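Local coordinates for protein aspartate--tRNA(Asp/Asn) ligase (Sulfolobus tokodaii, PDB 1WYD) that attaches L-aspartate to both tRNA(Asp) and tRNA(Asn), first activating the amino acid with ATP as aspartyl-adenylate and then passing it to the acceptor end of the tRNA, at residues M239-K244 and A395-G400. Residues are numbered along the deposited sequence; the frame is centred on the assembly and turned at random.
Sequences MQLLEK and AGFGMG
Phe397 reaches from the strand to the helix and sets the far corner of its ring against Leu242: CE1 lies 3.8 Å from Leu242 CB, and CZ of the same ring 4.1 Å from that CB. The methylene approaches the ring obliquely. With CG of Phe397 lodged between its own backbone N and carbonyl carbon (chi1 67°), the ring stands out from the strand and sends CE1 and CZ to the helix. Leu241, one residue earlier on the helix, adds a looser touch from its CD1 branch, 4.5 Å from Phe397 CE1, also oblique to the ring. In Leu242 a CG anti to the backbone N, beside the carbonyl carbon (chi1 151°), carries the CD1 branch toward the sulfur of Met399, with 4.5 Å between Leu242 CD1 and Met399 SD. Phe397 and Met399, two residues apart, thus use the same face of the strand, and Leu242 meets both. No hydrogen bond crosses the interface, which is wholly apolar and buried; the axes of the 239-244 and 395-400 segments approach to 9.5 Å, with 39° between their N-to-C directions. This is helix-on-sheet packing in the class II synthetase catalytic domain: helix 235-256 lies against the mainly antiparallel sheet, where strand 394-400 runs between strands 222-231 and 351-358. Val354 on the adjacent strand 351-358 and Phe344 on strand 343-348, one further across the sheet, also touch both Leu242 and Phe397, continuing the apolar layer beneath the helix. At the end of the strand Gly400 takes the N-cap position of helix 401-409 and probably contributes to the ATP site with Leu401, Ala402 and Arg403. The Phe397 side chain lies about 6 Å from that of Arg359, which probably binds L-aspartate.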
loop_
_atom_site.group_PDB
_atom_site.type_symbol
_atom_site.label_atom_id
_atom_site.label_comp_id
_atom_site.label_asym_id
_atom_site.label_seq_id
_atom_site.Cartn_x
_atom_site.Cartn_y
_atom_site.Cartn_z
ATOM N N MET B 239 18.371 -11.848 -0.742
ATOM C CA MET B 239 18.420 -12.248 -2.150
ATOM C C MET B 239 17.627 -13.554 -2.395
ATOM O O MET B 239 16.831 -13.631 -3.340
ATOM C CB MET B 239 19.861 -12.318 -2.668
ATOM C CG MET B 239 20.394 -10.986 -3.063
ATOM S SD MET B 239 21.915 -11.062 -4.028
ATOM C CE MET B 239 23.187 -11.347 -2.720
ATOM N N GLN B 240 17.772 -14.530 -1.501
ATOM C CA GLN B 240 16.959 -15.757 -1.564
ATOM C C GLN B 240 15.470 -15.575 -1.265
ATOM O O GLN B 240 14.625 -16.336 -1.744
ATOM C CB GLN B 240 17.498 -16.782 -0.591
ATOM C CG GLN B 240 18.502 -17.679 -1.202
ATOM C CD GLN B 240 19.081 -18.618 -0.166
ATOM O OE1 GLN B 240 18.344 -19.157 0.685
ATOM N NE2 GLN B 240 20.402 -18.797 -0.205
ATOM N N LEU B 241 15.150 -14.605 -0.414
ATOM C CA LEU B 241 13.750 -14.253 -0.177
ATOM C C LEU B 241 13.167 -13.683 -1.474
ATOM O O LEU B 241 12.071 -14.076 -1.909
ATOM C CB LEU B 241 13.666 -13.225 0.948
ATOM C CG LEU B 241 12.432 -13.042 1.832
ATOM C CD1 LEU B 241 12.288 -11.552 2.093
ATOM C CD2 LEU B 241 11.147 -13.599 1.255
ATOM N N LEU B 242 13.912 -12.765 -2.097
ATOM C CA LEU B 242 13.416 -12.043 -3.258
ATOM C C LEU B 242 13.212 -13.025 -4.410
ATOM O O LEU B 242 12.184 -12.995 -5.066
ATOM C CB LEU B 242 14.341 -10.859 -3.607
ATOM C CG LEU B 242 14.483 -10.364 -5.025
ATOM C CD1 LEU B 242 13.369 -9.385 -5.359
ATOM C CD2 LEU B 242 15.786 -9.716 -5.156
ATOM N N GLU B 243 14.184 -13.906 -4.620
ATOM C CA GLU B 243 14.067 -15.017 -5.569
ATOM C C GLU B 243 12.702 -15.690 -5.431
ATOM O O GLU B 243 11.957 -15.834 -6.403
ATOM C CB GLU B 243 15.205 -16.046 -5.344
ATOM C CG GLU B 243 16.576 -15.667 -5.930
ATOM C CD GLU B 243 17.683 -16.723 -5.716
ATOM O OE1 GLU B 243 17.592 -17.565 -4.773
ATOM O OE2 GLU B 243 18.668 -16.713 -6.498
ATOM N N LYS B 244 12.350 -16.070 -4.218
ATOM C CA LYS B 244 11.078 -16.741 -4.004
ATOM C C LYS B 244 9.862 -15.855 -4.291
ATOM O O LYS B 244 8.848 -16.328 -4.815
ATOM C CB LYS B 244 11.015 -17.310 -2.581
ATOM C CG LYS B 244 11.951 -18.520 -2.377
ATOM C CD LYS B 244 12.448 -18.671 -0.903
ATOM C CE LYS B 244 11.477 -19.476 -0.030
ATOM N NZ LYS B 244 12.126 -19.928 1.269
ATOM N N ALA B 395 19.092 -6.710 7.050
ATOM C CA ALA B 395 19.345 -6.577 5.617
ATOM C C ALA B 395 18.025 -6.314 4.951
ATOM O O ALA B 395 16.980 -6.772 5.434
ATOM C CB ALA B 395 19.977 -7.877 5.042
ATOM N N GLY B 396 18.054 -5.574 3.844
ATOM C CA GLY B 396 16.823 -5.310 3.135
ATOM C C GLY B 396 17.016 -4.942 1.698
ATOM O O GLY B 396 18.137 -4.807 1.217
ATOM N N PHE B 397 15.901 -4.779 1.006
ATOM C CA PHE B 397 15.928 -4.314 -0.376
ATOM C C PHE B 397 14.712 -3.444 -0.727
ATOM O O PHE B 397 13.721 -3.361 0.011
ATOM C CB PHE B 397 15.992 -5.510 -1.343
ATOM C CG PHE B 397 14.741 -6.361 -1.348
ATOM C CD1 PHE B 397 14.754 -7.635 -0.774
ATOM C CD2 PHE B 397 13.583 -5.917 -1.967
ATOM C CE1 PHE B 397 13.618 -8.420 -0.776
ATOM C CE2 PHE B 397 12.438 -6.664 -1.965
ATOM C CZ PHE B 397 12.443 -7.925 -1.378
ATOM N N GLY B 398 14.818 -2.805 -1.880
ATOM C CA GLY B 398 13.742 -2.022 -2.452
ATOM C C GLY B 398 13.717 -2.383 -3.923
ATOM O O GLY B 398 14.788 -2.486 -4.578
ATOM N N MET B 399 12.496 -2.650 -4.397
ATOM C CA MET B 399 12.193 -2.906 -5.785
ATOM C C MET B 399 11.197 -1.850 -6.283
ATOM O O MET B 399 10.222 -1.539 -5.602
ATOM C CB MET B 399 11.563 -4.269 -5.891
ATOM C CG MET B 399 10.750 -4.534 -7.142
ATOM S SD MET B 399 10.707 -6.437 -7.416
ATOM C CE MET B 399 9.616 -6.920 -6.214
ATOM N N GLY B 400 11.412 -1.373 -7.508
ATOM C CA GLY B 400 10.505 -0.439 -8.104
ATOM C C GLY B 400 9.375 -1.165 -8.754
ATOM O O GLY B 400 9.613 -1.970 -9.636
#